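Local coordinates for protein COG0546: Predicted phosphatases (Streptococcus pneumoniae, PDB 2AH5) that is a haloacid dehalogenase-like hydrolase, predicted to act as a phosphatase, whose substrate is not established, at residues P87-Y100 against I198-Q210. Numbering follows the deposited sequence.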
ATOM      1  N   PRO A  87     -13.036   2.844  -6.964  1.00 16.64           N
ATOM      2  CA  PRO A  87     -13.925   2.466  -8.083  1.00 16.84           C
ATOM      3  C   PRO A  87     -13.204   1.609  -9.131  1.00 16.32           C
ATOM      4  O   PRO A  87     -12.023   1.814  -9.328  1.00 16.65           O
ATOM      5  CB  PRO A  87     -14.302   3.816  -8.677  1.00 17.07           C
ATOM      6  CG  PRO A  87     -14.188   4.791  -7.495  1.00 18.08           C
ATOM      7  CD  PRO A  87     -12.978   4.307  -6.750  1.00 16.69           C
ATOM      8  N   GLN A  88     -13.896   0.653  -9.767  1.00 16.33           N
ATOM      9  CA  GLN A  88     -13.327  -0.171 -10.860  1.00 17.50           C
ATOM     10  C   GLN A  88     -12.198  -1.160 -10.451  1.00 15.94           C
ATOM     11  O   GLN A  88     -11.604  -1.858 -11.303  1.00 14.20           O
ATOM     12  CB  GLN A  88     -12.847   0.737 -12.018  1.00 19.28           C
ATOM     13  CG  GLN A  88     -13.898   1.695 -12.586  1.00 25.06           C
ATOM     14  CD  GLN A  88     -15.166   0.985 -13.025  1.00 29.90           C
ATOM     15  OE1 GLN A  88     -16.235   1.176 -12.436  1.00 33.52           O
ATOM     16  NE2 GLN A  88     -15.048   0.143 -14.042  1.00 34.42           N
ATOM     17  N   ILE A  89     -11.882  -1.237  -9.159  1.00 14.14           N
ATOM     18  CA  ILE A  89     -10.826  -2.164  -8.731  1.00 13.35           C
ATOM     19  C   ILE A  89     -11.198  -3.635  -8.968  1.00 13.17           C
ATOM     20  O   ILE A  89     -10.371  -4.415  -9.441  1.00 13.15           O
ATOM     21  CB  ILE A  89     -10.379  -1.933  -7.244  1.00 13.54           C
ATOM     22  CG1 ILE A  89      -9.618  -0.614  -7.111  1.00 10.99           C
ATOM     23  CG2 ILE A  89      -9.496  -3.091  -6.760  1.00 13.18           C
ATOM     24  CD1 ILE A  89      -8.268  -0.506  -7.941  1.00 13.19           C
ATOM     25  N   ILE A  90     -12.434  -4.020  -8.640  1.00 13.08           N
ATOM     26  CA  ILE A  90     -12.902  -5.389  -8.933  1.00 13.80           C
ATOM     27  C   ILE A  90     -12.734  -5.703 -10.426  1.00 13.38           C
ATOM     28  O   ILE A  90     -12.209  -6.766 -10.777  1.00 12.88           O
ATOM     29  CB  ILE A  90     -14.367  -5.661  -8.468  1.00 14.46           C
ATOM     30  CG1 ILE A  90     -14.499  -5.589  -6.936  1.00 15.30           C
ATOM     31  CG2 ILE A  90     -14.840  -7.043  -8.934  1.00 15.03           C
ATOM     32  CD1 ILE A  90     -13.897  -6.785  -6.202  1.00 17.80           C
ATOM     33  N   ASP A  91     -13.175  -4.778 -11.290  1.00 12.83           N
ATOM     34  CA  ASP A  91     -12.989  -4.934 -12.755  1.00 13.33           C
ATOM     35  C   ASP A  91     -11.520  -5.179 -13.122  1.00 13.02           C
ATOM     36  O   ASP A  91     -11.207  -6.105 -13.885  1.00 13.37           O
ATOM     37  CB  ASP A  91     -13.541  -3.738 -13.524  1.00 13.05           C
ATOM     38  CG  ASP A  91     -13.838  -4.064 -14.997  1.00 14.59           C
ATOM     39  OD1 ASP A  91     -14.012  -5.282 -15.339  1.00 13.51           O
ATOM     40  OD2 ASP A  91     -13.903  -3.092 -15.784  1.00 12.59           O
ATOM     41  N   LEU A  92     -10.632  -4.356 -12.582  1.00 12.44           N
ATOM     42  CA  LEU A  92      -9.196  -4.459 -12.883  1.00 12.48           C
ATOM     43  C   LEU A  92      -8.661  -5.810 -12.450  1.00 12.85           C
ATOM     44  O   LEU A  92      -7.925  -6.479 -13.196  1.00 11.64           O
ATOM     45  CB  LEU A  92      -8.428  -3.357 -12.133  1.00 13.16           C
ATOM     46  CG  LEU A  92      -6.910  -3.454 -12.248  1.00 13.73           C
ATOM     47  CD1 LEU A  92      -6.459  -3.298 -13.707  1.00 15.51           C
ATOM     48  CD2 LEU A  92      -6.308  -2.378 -11.350  1.00 14.41           C
ATOM     49  N   LEU A  93      -8.996  -6.205 -11.224  1.00 12.72           N
ATOM     50  CA  LEU A  93      -8.536  -7.510 -10.729  1.00 13.27           C
ATOM     51  C   LEU A  93      -9.067  -8.718 -11.522  1.00 14.33           C
ATOM     52  O   LEU A  93      -8.296  -9.617 -11.849  1.00 14.61           O
ATOM     53  CB  LEU A  93      -8.884  -7.667  -9.255  1.00 13.62           C
ATOM     54  CG  LEU A  93      -8.182  -6.674  -8.333  1.00 13.37           C
ATOM     55  CD1 LEU A  93      -8.717  -6.856  -6.890  1.00 14.53           C
ATOM     56  CD2 LEU A  93      -6.648  -6.861  -8.426  1.00 14.68           C
ATOM     57  N   GLU A  94     -10.365  -8.743 -11.802  1.00 14.74           N
ATOM     58  CA  GLU A  94     -10.964  -9.826 -12.610  1.00 16.84           C
ATOM     59  C   GLU A  94     -10.218  -9.939 -13.934  1.00 16.56           C
ATOM     60  O   GLU A  94      -9.837 -11.032 -14.363  1.00 16.42           O
ATOM     61  CB  GLU A  94     -12.459  -9.551 -12.889  1.00 16.46           C
ATOM     62  CG  GLU A  94     -13.393  -9.597 -11.719  1.00 20.70           C
ATOM     63  CD  GLU A  94     -14.819  -9.154 -12.094  1.00 21.00           C
ATOM     64  OE1 GLU A  94     -14.999  -8.025 -12.649  1.00 26.19           O
ATOM     65  OE2 GLU A  94     -15.773  -9.921 -11.800  1.00 27.18           O
ATOM     66  N   GLU A  95      -9.961  -8.798 -14.571  1.00 16.83           N
ATOM     67  CA  GLU A  95      -9.290  -8.795 -15.867  1.00 17.46           C
ATOM     68  C   GLU A  95      -7.840  -9.265 -15.790  1.00 16.82           C
ATOM     69  O   GLU A  95      -7.446 -10.163 -16.535  1.00 17.50           O
ATOM     70  CB  GLU A  95      -9.381  -7.408 -16.505  1.00 17.74           C
ATOM     71  CG  GLU A  95     -10.787  -7.057 -17.001  1.00 20.64           C
ATOM     72  CD  GLU A  95     -11.291  -8.074 -18.029  1.00 26.99           C
ATOM     73  OE1 GLU A  95     -10.615  -8.236 -19.065  1.00 27.27           O
ATOM     74  OE2 GLU A  95     -12.333  -8.721 -17.782  1.00 27.54           O
ATOM     75  N   LEU A  96      -7.056  -8.701 -14.873  1.00 15.51           N
ATOM     76  CA  LEU A  96      -5.635  -9.091 -14.763  1.00 14.86           C
ATOM     77  C   LEU A  96      -5.468 -10.529 -14.262  1.00 15.46           C
ATOM     78  O   LEU A  96      -4.657 -11.267 -14.817  1.00 14.51           O
ATOM     79  CB  LEU A  96      -4.843  -8.122 -13.874  1.00 15.08           C
ATOM     80  CG  LEU A  96      -4.489  -6.759 -14.460  1.00 16.06           C
ATOM     81  CD1 LEU A  96      -3.877  -5.861 -13.364  1.00 17.81           C
ATOM     82  CD2 LEU A  96      -3.518  -6.859 -15.632  1.00 16.65           C
ATOM     83  N   SER A  97      -6.269 -10.922 -13.268  1.00 16.97           N
ATOM     84  CA  SER A  97      -6.168 -12.270 -12.663  1.00 18.95           C
ATOM     85  C   SER A  97      -6.442 -13.393 -13.653  1.00 20.25           C
ATOM     86  O   SER A  97      -5.956 -14.521 -13.465  1.00 20.31           O
ATOM     87  CB  SER A  97      -7.102 -12.396 -11.465  1.00 19.41           C
ATOM     88  OG  SER A  97      -8.441 -12.421 -11.905  1.00 22.05           O
ATOM     89  N   SER A  98      -7.208 -13.093 -14.710  1.00 20.89           N
ATOM     90  CA  SER A  98      -7.450 -14.069 -15.761  1.00 22.62           C
ATOM     91  C   SER A  98      -6.239 -14.304 -16.681  1.00 22.14           C
ATOM     92  O   SER A  98      -6.239 -15.263 -17.444  1.00 23.56           O
ATOM     93  CB  SER A  98      -8.733 -13.747 -16.552  1.00 22.54           C
ATOM     94  OG  SER A  98      -8.584 -12.592 -17.354  1.00 27.44           O
ATOM     95  N   SER A  99      -5.197 -13.468 -16.585  1.00 20.75           N
ATOM     96  CA  SER A  99      -3.989 -13.627 -17.404  1.00 19.99           C
ATOM     97  C   SER A  99      -2.681 -13.712 -16.607  1.00 18.86           C
ATOM     98  O   SER A  99      -1.638 -14.099 -17.147  1.00 18.75           O
ATOM     99  CB  SER A  99      -3.865 -12.467 -18.412  1.00 20.92           C
ATOM    100  OG  SER A  99      -4.992 -12.418 -19.277  1.00 23.14           O
ATOM    101  N   TYR A 100      -2.725 -13.330 -15.331  1.00 16.09           N
ATOM    102  CA  TYR A 100      -1.518 -13.309 -14.495  1.00 15.75           C
ATOM    103  C   TYR A 100      -1.815 -13.738 -13.069  1.00 14.73           C
ATOM    104  O   TYR A 100      -2.886 -13.451 -12.558  1.00 14.57           O
ATOM    105  CB  TYR A 100      -0.977 -11.870 -14.376  1.00 15.84           C
ATOM    106  CG  TYR A 100      -0.525 -11.228 -15.662  1.00 16.25           C
ATOM    107  CD1 TYR A 100       0.777 -11.388 -16.105  1.00 18.66           C
ATOM    108  CD2 TYR A 100      -1.405 -10.454 -16.422  1.00 17.95           C
ATOM    109  CE1 TYR A 100       1.222 -10.789 -17.299  1.00 19.74           C
ATOM    110  CE2 TYR A 100      -0.990  -9.851 -17.600  1.00 18.69           C
ATOM    111  CZ  TYR A 100       0.341 -10.035 -18.036  1.00 18.07           C
ATOM    112  OH  TYR A 100       0.790  -9.455 -19.209  1.00 20.59           O
ATOM    113  N   ILE A 198       2.073   4.756 -16.196  1.00 13.56           N
ATOM    114  CA  ILE A 198       1.339   5.535 -15.190  1.00 14.33           C
ATOM    115  C   ILE A 198      -0.155   5.491 -15.494  1.00 13.99           C
ATOM    116  O   ILE A 198      -0.541   5.425 -16.656  1.00 14.06           O
ATOM    117  CB  ILE A 198       1.867   7.006 -15.066  1.00 13.89           C
ATOM    118  CG1 ILE A 198       1.198   7.745 -13.893  1.00 16.59           C
ATOM    119  CG2 ILE A 198       1.704   7.752 -16.355  1.00 16.66           C
ATOM    120  CD1 ILE A 198       2.098   8.857 -13.256  1.00 16.11           C
ATOM    121  N   ALA A 199      -0.988   5.505 -14.457  1.00 13.57           N
ATOM    122  CA  ALA A 199      -2.440   5.449 -14.639  1.00 14.64           C
ATOM    123  C   ALA A 199      -3.147   6.320 -13.635  1.00 14.30           C
ATOM    124  O   ALA A 199      -2.895   6.221 -12.438  1.00 14.61           O
ATOM    125  CB  ALA A 199      -2.971   4.016 -14.506  1.00 14.00           C
ATOM    126  N   HIS A 200      -4.097   7.114 -14.110  1.00 15.43           N
ATOM    127  CA  HIS A 200      -4.945   7.863 -13.177  1.00 16.52           C
ATOM    128  C   HIS A 200      -6.294   7.181 -12.883  1.00 16.52           C
ATOM    129  O   HIS A 200      -7.039   7.623 -12.003  1.00 15.58           O
ATOM    130  CB  HIS A 200      -5.120   9.345 -13.601  1.00 17.39           C
ATOM    131  CG  HIS A 200      -6.000   9.558 -14.792  1.00 20.18           C
ATOM    132  ND1 HIS A 200      -5.599   9.272 -16.080  1.00 23.19           N
ATOM    133  CD2 HIS A 200      -7.246  10.077 -14.895  1.00 22.44           C
ATOM    134  CE1 HIS A 200      -6.571   9.582 -16.923  1.00 23.72           C
ATOM    135  NE2 HIS A 200      -7.586  10.060 -16.227  1.00 24.57           N
ATOM    136  N   LYS A 201      -6.590   6.116 -13.633  1.00 16.50           N
ATOM    137  CA  LYS A 201      -7.804   5.342 -13.482  1.00 17.22           C
ATOM    138  C   LYS A 201      -7.474   3.855 -13.583  1.00 15.97           C
ATOM    139  O   LYS A 201      -6.650   3.467 -14.419  1.00 15.52           O
ATOM    140  CB  LYS A 201      -8.804   5.657 -14.602  1.00 17.94           C
ATOM    141  CG  LYS A 201      -9.517   6.993 -14.500  1.00 22.18           C
ATOM    142  CD  LYS A 201     -10.342   7.151 -15.771  1.00 27.82           C
ATOM    143  CE  LYS A 201     -11.689   7.832 -15.516  1.00 32.98           C
ATOM    144  NZ  LYS A 201     -12.480   7.934 -16.789  1.00 34.21           N
ATOM    145  N   PRO A 202      -8.134   3.018 -12.770  1.00 16.24           N
ATOM    146  CA  PRO A 202      -7.809   1.585 -12.784  1.00 16.24           C
ATOM    147  C   PRO A 202      -7.770   0.934 -14.158  1.00 16.74           C
ATOM    148  O   PRO A 202      -6.827   0.200 -14.421  1.00 16.39           O
ATOM    149  CB  PRO A 202      -8.899   0.972 -11.898  1.00 16.48           C
ATOM    150  CG  PRO A 202      -9.140   2.083 -10.881  1.00 15.96           C
ATOM    151  CD  PRO A 202      -9.166   3.312 -11.755  1.00 16.23           C
ATOM    152  N   LEU A 203      -8.746   1.188 -15.040  1.00 17.55           N
ATOM    153  CA  LEU A 203      -8.763   0.469 -16.340  1.00 18.53           C
ATOM    154  C   LEU A 203      -7.676   0.914 -17.324  1.00 18.70           C
ATOM    155  O   LEU A 203      -7.290   0.166 -18.264  1.00 19.28           O
ATOM    156  CB  LEU A 203     -10.169   0.404 -16.982  1.00 18.62           C
ATOM    157  CG  LEU A 203     -11.285  -0.208 -16.119  1.00 20.57           C
ATOM    158  CD1 LEU A 203     -12.582  -0.357 -16.936  1.00 22.06           C
ATOM    159  CD2 LEU A 203     -10.899  -1.545 -15.492  1.00 19.55           C
ATOM    160  N   GLU A 204      -7.084   2.074 -17.051  1.00 17.85           N
ATOM    161  CA  GLU A 204      -5.920   2.510 -17.810  1.00 17.97           C
ATOM    162  C   GLU A 204      -4.698   1.530 -17.600  1.00 18.35           C
ATOM    163  O   GLU A 204      -3.844   1.361 -18.469  1.00 16.74           O
ATOM    164  CB  GLU A 204      -5.589   3.909 -17.356  1.00 19.30           C
ATOM    165  CG  GLU A 204      -4.651   4.638 -18.235  1.00 20.44           C
ATOM    166  CD  GLU A 204      -4.414   6.054 -17.737  1.00 22.00           C
ATOM    167  OE1 GLU A 204      -5.025   6.466 -16.709  1.00 20.42           O
ATOM    168  OE2 GLU A 204      -3.598   6.723 -18.385  1.00 21.60           O
ATOM    169  N   VAL A 205      -4.683   0.859 -16.450  1.00 16.51           N
ATOM    170  CA  VAL A 205      -3.602  -0.081 -16.103  1.00 16.85           C
ATOM    171  C   VAL A 205      -3.518  -1.206 -17.135  1.00 16.90           C
ATOM    172  O   VAL A 205      -2.450  -1.721 -17.457  1.00 16.51           O
ATOM    173  CB  VAL A 205      -3.813  -0.681 -14.695  1.00 17.08           C
ATOM    174  CG1 VAL A 205      -2.820  -1.808 -14.441  1.00 18.45           C
ATOM    175  CG2 VAL A 205      -3.639   0.392 -13.602  1.00 19.14           C
ATOM    176  N   LEU A 206      -4.678  -1.581 -17.657  1.00 17.22           N
ATOM    177  CA  LEU A 206      -4.820  -2.786 -18.466  1.00 18.11           C
ATOM    178  C   LEU A 206      -4.079  -2.671 -19.777  1.00 18.43           C
ATOM    179  O   LEU A 206      -3.543  -3.651 -20.267  1.00 18.10           O
ATOM    180  CB  LEU A 206      -6.296  -3.038 -18.731  1.00 17.27           C
ATOM    181  CG  LEU A 206      -7.056  -3.505 -17.510  1.00 18.48           C
ATOM    182  CD1 LEU A 206      -8.547  -3.482 -17.843  1.00 21.68           C
ATOM    183  CD2 LEU A 206      -6.600  -4.923 -17.101  1.00 21.66           C
ATOM    184  N   ALA A 207      -4.042  -1.455 -20.322  1.00 19.89           N
ATOM    185  CA  ALA A 207      -3.400  -1.166 -21.610  1.00 20.84           C
ATOM    186  C   ALA A 207      -1.912  -1.500 -21.620  1.00 21.32           C
ATOM    187  O   ALA A 207      -1.360  -1.870 -22.660  1.00 21.85           O
ATOM    188  CB  ALA A 207      -3.621   0.312 -21.989  1.00 20.85           C
ATOM    189  N   TYR A 208      -1.248  -1.380 -20.462  1.00 21.41           N
ATOM    190  CA  TYR A 208       0.161  -1.711 -20.392  1.00 21.68           C
ATOM    191  C   TYR A 208       0.402  -3.155 -20.764  1.00 22.06           C
ATOM    192  O   TYR A 208       1.392  -3.462 -21.420  1.00 22.25           O
ATOM    193  CB  TYR A 208       0.774  -1.421 -19.014  1.00 21.06           C
ATOM    194  CG  TYR A 208       2.286  -1.548 -18.992  1.00 21.92           C
ATOM    195  CD1 TYR A 208       3.082  -0.759 -19.830  1.00 21.83           C
ATOM    196  CD2 TYR A 208       2.922  -2.466 -18.150  1.00 21.30           C
ATOM    197  CE1 TYR A 208       4.468  -0.859 -19.810  1.00 22.97           C
ATOM    198  CE2 TYR A 208       4.318  -2.588 -18.127  1.00 21.50           C
ATOM    199  CZ  TYR A 208       5.081  -1.780 -18.961  1.00 22.89           C
ATOM    200  OH  TYR A 208       6.461  -1.856 -18.962  1.00 24.26           O
ATOM    201  N   PHE A 209      -0.521  -4.022 -20.352  1.00 22.94           N
ATOM    202  CA  PHE A 209      -0.411  -5.444 -20.587  1.00 24.86           C
ATOM    203  C   PHE A 209      -1.055  -5.884 -21.921  1.00 26.54           C
ATOM    204  O   PHE A 209      -1.267  -7.071 -22.148  1.00 27.40           O
ATOM    205  CB  PHE A 209      -0.970  -6.195 -19.366  1.00 24.03           C
ATOM    206  CG  PHE A 209      -0.361  -5.740 -18.066  1.00 22.60           C
ATOM    207  CD1 PHE A 209       0.804  -6.338 -17.578  1.00 21.29           C
ATOM    208  CD2 PHE A 209      -0.923  -4.676 -17.348  1.00 20.67           C
ATOM    209  CE1 PHE A 209       1.389  -5.909 -16.377  1.00 20.32           C
ATOM    210  CE2 PHE A 209      -0.337  -4.234 -16.138  1.00 21.69           C
ATOM    211  CZ  PHE A 209       0.834  -4.851 -15.664  1.00 20.85           C
ATOM    212  N   GLN A 210      -1.365  -4.921 -22.794  1.00 28.73           N
ATOM    213  CA  GLN A 210      -1.739  -5.228 -24.187  1.00 30.62           C
ATOM    214  C   GLN A 210      -0.766  -4.568 -25.170  1.00 31.68           C
ATOM    215  O   GLN A 210      -0.449  -3.372 -25.046  1.00 32.61           O
ATOM    216  CB  GLN A 210      -3.176  -4.797 -24.496  1.00 30.76           C
ATOM    217  CG  GLN A 210      -4.242  -5.471 -23.634  1.00 33.32           C
ATOM    218  CD  GLN A 210      -4.394  -6.965 -23.891  1.00 37.36           C
ATOM    219  OE1 GLN A 210      -4.562  -7.748 -22.949  1.00 39.29           O
ATOM    220  NE2 GLN A 210      -4.341  -7.369 -25.163  1.00 37.57           N
TER
HETATM  221  O   HOH W   1      -1.952  -9.352 -20.997  1.00 40.93           O
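Two neighbouring helices on one side of the Rossmann-like core of this HAD-family hydrolase meet here: helix 89-97, which leads into strand 102-106, and the short, weakly bonded C-terminal helix of about 204-208, which follows edge strand 197-199. Their axes run nearly parallel, 18° apart, with 10.4 Å at closest approach. Leu92 fills the middle of the seam. With CG trans to the backbone N (chi1 174°), Leu92 brings CD1 to 3.9 Å from Val205 CB; the Leu92 and Leu206 side chains pass each other in opposite directions. Leu206 CD2 in turn lies against Glu95 CB and Leu96 CG. At the N-terminal end of helix 89-97, the Pro202 ring packs on Gln88 CB and Ile89 CD1, with Pro202 CG 3.3 Å from Pro87 O. Leu203 crosses Asp91 at about a right angle, and its CD1 and CD2 both lie beside Asp91 OD2, CD1 at 3.2 Å. Toward the C-terminal end of helix 89-97, Leu96 CD2 sits over one face of the Phe209 ring in a CH-pi contact, 4.2 Å from the centroid. Tyr100 meets that ring obliquely, planes at 65°, and brings OH to its edge, 3.5 Å from Phe209 CD1. Leu96, Tyr100 and Phe209 also touch Ile7 of strand 6-9, which joins the seam to the central sheet. One water donates to both Tyr100 OH and Phe209 O. No direct hydrogen bond links the segments; the contact is mainly apolar packing, with that water bridging its C-terminal end.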